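Long-range contact in Nup188 (Myceliophthora thermophila, PDB 4KF8), which is a scaffold nucleoporin of the nuclear pore complex that shares structural and functional properties with nuclear transport receptors: residues L71-R83 against Q123-A137. Sequence-based numbering, arbitrary orientation.
Sequences LTTLDRVVARSFR and QVLNIMSSHNVLQVA
R83 and H131 meet where helix 121-130 ends, in a stack of helices of the alpha-helical solenoid kind. Helix 67-84 runs roughly parallel to helix 121-130, with 27° between the axes of the short segments. Helix 98-113 packs beside L74, S81 and F82. The second segment breaks at H131, and helix 134-143 starts after V133.

The side chain of R83 follows this break. Its CB carries a CG that stands 3.4 Å from H131 ND1. The next carbon, CD, lies beside the backbone N of N132. Bends at chi2 and chi3 turn the chain, and NE comes near both H131 ND1 and N132 N without bonding to either. The guanidinium ends with one face over N132 CB, and H131 ND1 sits at its edge. R83 NH1 is 3.4 Å from N132 CB. The guanidinium and imidazole planes are 58° apart. An alanine here would lose everything beyond CB, and would probably leave H131 and N132 less covered and their side chains freer to turn.

The imidazole lays one face over the backbone of A79 and R80. Its CD2 is 3.6 Å from A79 CB. D75 OD2 is near the ring edge but too far for a salt bridge.

Towards the start of the segments I127 and L74 make most of the contact. I127 CG2 lies against D75 CB and OD2, 3.6 Å from each, its CD1 lies by the L71 carbonyl, and L74 CD1 meets V124 CG2. M128, a selenomethionine, approaches A79 with its SE atom.

At the other end F82 enters the second segment edge first. CG is anti to the backbone N (chi1 177°), which directs the ring at the first turn of helix 134-143. F82 CE2 reaches V133 O at 3.5 Å, and CZ lies 3.5 Å from A137 CA.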
loop_
_atom_site.group_PDB
_atom_site.type_symbol
_atom_site.label_atom_id
_atom_site.label_comp_id
_atom_site.label_asym_id
_atom_site.label_seq_id
_atom_site.Cartn_x
_atom_site.Cartn_y
_atom_site.Cartn_z
ATOM N N LEU A 71 4.487 -20.090 7.213
ATOM C CA LEU A 71 3.113 -20.141 7.696
ATOM C C LEU A 71 3.064 -20.180 9.225
ATOM O O LEU A 71 2.144 -19.641 9.842
ATOM C CB LEU A 71 2.384 -21.346 7.099
ATOM C CG LEU A 71 2.235 -21.314 5.577
ATOM C CD1 LEU A 71 1.716 -22.639 5.048
ATOM C CD2 LEU A 71 1.320 -20.174 5.158
ATOM N N THR A 72 4.061 -20.816 9.830
ATOM C CA THR A 72 4.171 -20.843 11.281
ATOM C C THR A 72 4.521 -19.453 11.798
ATOM O O THR A 72 4.153 -19.081 12.913
ATOM C CB THR A 72 5.248 -21.832 11.748
ATOM O OG1 THR A 72 5.115 -23.065 11.030
ATOM C CG2 THR A 72 5.117 -22.093 13.239
ATOM N N THR A 73 5.232 -18.688 10.972
ATOM C CA THR A 73 5.647 -17.336 11.325
ATOM C C THR A 73 4.471 -16.369 11.254
ATOM O O THR A 73 4.366 -15.443 12.057
ATOM C CB THR A 73 6.753 -16.832 10.379
ATOM O OG1 THR A 73 7.697 -17.883 10.137
ATOM C CG2 THR A 73 7.470 -15.627 10.980
ATOM N N LEU A 74 3.586 -16.591 10.289
ATOM C CA LEU A 74 2.434 -15.718 10.081
ATOM C C LEU A 74 1.472 -15.685 11.269
ATOM O O LEU A 74 0.811 -14.673 11.508
ATOM C CB LEU A 74 1.688 -16.120 8.806
ATOM C CG LEU A 74 2.390 -15.770 7.495
ATOM C CD1 LEU A 74 1.768 -16.527 6.339
ATOM C CD2 LEU A 74 2.331 -14.270 7.248
ATOM N N ASP A 75 1.394 -16.783 12.013
ATOM C CA ASP A 75 0.536 -16.824 13.189
ATOM C C ASP A 75 1.290 -16.380 14.429
ATOM O O ASP A 75 0.908 -15.414 15.090
ATOM C CB ASP A 75 -0.020 -18.228 13.416
ATOM C CG ASP A 75 -0.996 -18.284 14.580
ATOM O OD1 ASP A 75 -0.541 -18.419 15.737
ATOM O OD2 ASP A 75 -2.221 -18.193 14.336
ATOM N N ARG A 76 2.366 -17.101 14.732
ATOM C CA ARG A 76 3.114 -16.905 15.968
ATOM C C ARG A 76 3.827 -15.552 16.034
ATOM O O ARG A 76 4.047 -15.021 17.122
ATOM C CB ARG A 76 4.105 -18.054 16.179
ATOM N N VAL A 77 4.175 -14.991 14.880
ATOM C CA VAL A 77 4.866 -13.701 14.859
ATOM C C VAL A 77 3.984 -12.530 14.409
ATOM O O VAL A 77 3.746 -11.601 15.179
ATOM C CB VAL A 77 6.166 -13.740 14.008
ATOM C CG1 VAL A 77 6.762 -12.346 13.876
ATOM C CG2 VAL A 77 7.182 -14.695 14.619
ATOM N N VAL A 78 3.500 -12.579 13.170
ATOM C CA VAL A 78 2.839 -11.418 12.565
ATOM C C VAL A 78 1.455 -11.097 13.140
ATOM O O VAL A 78 1.179 -9.955 13.510
ATOM C CB VAL A 78 2.736 -11.553 11.032
ATOM C CG1 VAL A 78 2.174 -10.278 10.433
ATOM C CG2 VAL A 78 4.096 -11.863 10.429
ATOM N N ALA A 79 0.582 -12.096 13.201
ATOM C CA ALA A 79 -0.768 -11.884 13.710
ATOM C C ALA A 79 -0.758 -11.510 15.192
ATOM O O ALA A 79 -1.387 -10.531 15.600
ATOM C CB ALA A 79 -1.624 -13.121 13.473
ATOM N N ARG A 80 -0.028 -12.287 15.987
ATOM C CA ARG A 80 0.026 -12.099 17.435
ATOM C C ARG A 80 0.560 -10.726 17.840
ATOM O O ARG A 80 0.095 -10.129 18.811
ATOM C CB ARG A 80 0.880 -13.195 18.073
ATOM C CG ARG A 80 1.007 -13.096 19.583
ATOM C CD ARG A 80 2.045 -14.078 20.099
ATOM N NE ARG A 80 1.794 -15.430 19.607
ATOM C CZ ARG A 80 2.604 -16.465 19.812
ATOM N NH1 ARG A 80 3.728 -16.308 20.500
ATOM N NH2 ARG A 80 2.289 -17.658 19.323
ATOM N N SER A 81 1.534 -10.227 17.089
ATOM C CA SER A 81 2.168 -8.959 17.423
ATOM C C SER A 81 1.251 -7.766 17.180
ATOM O O SER A 81 1.209 -6.839 17.989
ATOM C CB SER A 81 3.484 -8.794 16.662
ATOM O OG SER A 81 4.451 -9.724 17.116
ATOM N N PHE A 82 0.518 -7.792 16.069
ATOM C CA PHE A 82 -0.411 -6.714 15.742
ATOM C C PHE A 82 -1.507 -6.590 16.794
ATOM O O PHE A 82 -1.953 -5.488 17.113
ATOM C CB PHE A 82 -1.031 -6.919 14.358
ATOM C CG PHE A 82 -2.053 -5.880 13.999
ATOM C CD1 PHE A 82 -1.664 -4.599 13.655
ATOM C CD2 PHE A 82 -3.405 -6.179 14.017
ATOM C CE1 PHE A 82 -2.598 -3.636 13.330
ATOM C CE2 PHE A 82 -4.342 -5.220 13.694
ATOM C CZ PHE A 82 -3.935 -3.946 13.351
ATOM N N ARG A 83 -1.934 -7.732 17.326
ATOM C CA ARG A 83 -2.895 -7.771 18.423
ATOM C C ARG A 83 -2.388 -6.969 19.616
ATOM O O ARG A 83 -3.147 -6.248 20.263
ATOM C CB ARG A 83 -3.148 -9.218 18.851
ATOM C CG ARG A 83 -3.724 -10.095 17.759
ATOM C CD ARG A 83 -5.232 -9.927 17.646
ATOM N NE ARG A 83 -5.934 -10.515 18.786
ATOM C CZ ARG A 83 -6.655 -9.824 19.663
ATOM N NH1 ARG A 83 -6.785 -8.511 19.532
ATOM N NH2 ARG A 83 -7.254 -10.448 20.668
ATOM N N GLN A 123 -5.272 -20.496 3.893
ATOM C CA GLN A 123 -4.498 -20.777 5.090
ATOM C C GLN A 123 -4.213 -19.475 5.832
ATOM O O GLN A 123 -4.471 -19.364 7.031
ATOM C CB GLN A 123 -3.183 -21.451 4.710
ATOM C CG GLN A 123 -2.667 -22.424 5.739
ATOM C CD GLN A 123 -3.399 -23.750 5.705
ATOM O OE1 GLN A 123 -3.055 -24.641 4.928
ATOM N NE2 GLN A 123 -4.413 -23.889 6.552
ATOM N N VAL A 124 -3.678 -18.497 5.107
ATOM C CA VAL A 124 -3.444 -17.171 5.661
ATOM C C VAL A 124 -4.760 -16.577 6.149
ATOM O O VAL A 124 -4.837 -16.068 7.267
ATOM C CB VAL A 124 -2.816 -16.227 4.623
ATOM C CG1 VAL A 124 -2.474 -14.889 5.265
ATOM C CG2 VAL A 124 -1.575 -16.862 4.018
ATOM N N LEU A 125 -5.789 -16.662 5.309
ATOM C CA LEU A 125 -7.135 -16.223 5.672
ATOM C C LEU A 125 -7.559 -16.868 6.987
ATOM O O LEU A 125 -8.067 -16.194 7.880
ATOM C CB LEU A 125 -8.122 -16.571 4.553
ATOM C CG LEU A 125 -9.623 -16.268 4.677
ATOM C CD1 LEU A 125 -10.383 -17.400 5.366
ATOM C CD2 LEU A 125 -9.862 -14.941 5.389
ATOM N N ASN A 126 -7.341 -18.175 7.091
ATOM C CA ASN A 126 -7.628 -18.925 8.308
ATOM C C ASN A 126 -6.848 -18.360 9.491
ATOM O O ASN A 126 -7.429 -18.026 10.526
ATOM C CB ASN A 126 -7.267 -20.399 8.106
ATOM C CG ASN A 126 -8.213 -21.340 8.823
ATOM O OD1 ASN A 126 -9.382 -21.020 9.041
ATOM N ND2 ASN A 126 -7.712 -22.517 9.186
ATOM N N ILE A 127 -5.531 -18.250 9.314
ATOM C CA ILE A 127 -4.628 -17.763 10.355
ATOM C C ILE A 127 -4.978 -16.351 10.789
ATOM O O ILE A 127 -5.083 -16.059 11.987
ATOM C CB ILE A 127 -3.164 -17.741 9.871
ATOM C CG1 ILE A 127 -2.661 -19.155 9.579
ATOM C CG2 ILE A 127 -2.280 -17.055 10.901
ATOM C CD1 ILE A 127 -1.309 -19.176 8.910
HETATM N N MSE A 128 -5.145 -15.473 9.807
HETATM C CA MSE A 128 -5.492 -14.088 10.080
HETATM C C MSE A 128 -6.808 -14.005 10.840
HETATM O O MSE A 128 -6.814 -13.680 12.022
HETATM C CB MSE A 128 -5.546 -13.287 8.778
HETATM C CG MSE A 128 -4.193 -13.176 8.093
HETATM SE SE MSE A 128 -2.795 -12.492 9.271
HETATM C CE MSE A 128 -3.423 -10.661 9.413
ATOM N N SER A 129 -7.908 -14.344 10.168
ATOM C CA SER A 129 -9.245 -14.329 10.771
ATOM C C SER A 129 -9.316 -14.892 12.197
ATOM O O SER A 129 -10.155 -14.469 12.996
ATOM C CB SER A 129 -10.248 -15.056 9.863
ATOM O OG SER A 129 -9.769 -16.337 9.481
ATOM N N SER A 130 -8.433 -15.838 12.512
ATOM C CA SER A 130 -8.379 -16.413 13.856
ATOM C C SER A 130 -8.164 -15.336 14.916
ATOM O O SER A 130 -8.971 -15.190 15.832
ATOM C CB SER A 130 -7.286 -17.481 13.960
ATOM O OG SER A 130 -7.503 -18.529 13.029
ATOM N N HIS A 131 -7.077 -14.585 14.787
ATOM C CA HIS A 131 -6.886 -13.402 15.609
ATOM C C HIS A 131 -7.865 -12.311 15.185
ATOM O O HIS A 131 -8.665 -12.492 14.260
ATOM C CB HIS A 131 -5.449 -12.895 15.505
ATOM C CG HIS A 131 -4.470 -13.701 16.303
ATOM N ND1 HIS A 131 -4.215 -13.452 17.634
ATOM C CD2 HIS A 131 -3.692 -14.753 15.959
ATOM C CE1 HIS A 131 -3.320 -14.318 18.078
ATOM N NE2 HIS A 131 -2.986 -15.117 17.082
ATOM N N ASN A 132 -7.792 -11.173 15.864
ATOM C CA ASN A 132 -8.693 -10.059 15.592
ATOM C C ASN A 132 -8.370 -9.322 14.292
ATOM O O ASN A 132 -9.252 -9.074 13.469
ATOM C CB ASN A 132 -8.721 -9.097 16.779
ATOM C CG ASN A 132 -9.922 -9.323 17.678
ATOM O OD1 ASN A 132 -10.690 -10.268 17.485
ATOM N ND2 ASN A 132 -10.094 -8.451 18.664
ATOM N N VAL A 133 -7.093 -8.988 14.130
ATOM C CA VAL A 133 -6.509 -8.473 12.882
ATOM C C VAL A 133 -7.308 -7.440 12.074
ATOM O O VAL A 133 -7.438 -6.298 12.507
ATOM C CB VAL A 133 -5.955 -9.616 11.978
ATOM C CG1 VAL A 133 -4.755 -10.268 12.651
ATOM C CG2 VAL A 133 -7.027 -10.661 11.649
ATOM N N LEU A 134 -7.804 -7.826 10.898
ATOM C CA LEU A 134 -8.493 -6.890 10.003
ATOM C C LEU A 134 -9.641 -6.129 10.668
ATOM O O LEU A 134 -9.896 -4.973 10.340
ATOM C CB LEU A 134 -8.945 -7.552 8.686
ATOM C CG LEU A 134 -9.414 -9.006 8.569
ATOM C CD1 LEU A 134 -10.366 -9.140 7.395
ATOM C CD2 LEU A 134 -8.243 -9.955 8.376
ATOM N N GLN A 135 -10.316 -6.777 11.609
ATOM C CA GLN A 135 -11.289 -6.090 12.444
ATOM C C GLN A 135 -10.602 -4.941 13.186
ATOM O O GLN A 135 -11.052 -3.797 13.129
ATOM C CB GLN A 135 -11.905 -7.066 13.444
ATOM C CG GLN A 135 -12.450 -8.345 12.831
ATOM C CD GLN A 135 -12.773 -9.387 13.884
ATOM O OE1 GLN A 135 -13.931 -9.568 14.262
ATOM N NE2 GLN A 135 -11.745 -10.072 14.373
ATOM N N VAL A 136 -9.501 -5.251 13.868
ATOM C CA VAL A 136 -8.756 -4.243 14.621
ATOM C C VAL A 136 -7.965 -3.315 13.689
ATOM O O VAL A 136 -7.802 -2.128 13.977
ATOM C CB VAL A 136 -7.832 -4.893 15.679
ATOM C CG1 VAL A 136 -6.938 -3.856 16.340
ATOM C CG2 VAL A 136 -8.661 -5.610 16.731
ATOM N N ALA A 137 -7.492 -3.853 12.568
ATOM C CA ALA A 137 -6.843 -3.031 11.548
ATOM C C ALA A 137 -7.795 -1.959 11.013
ATOM O O ALA A 137 -7.400 -0.803 10.836
ATOM C CB ALA A 137 -6.325 -3.900 10.416
#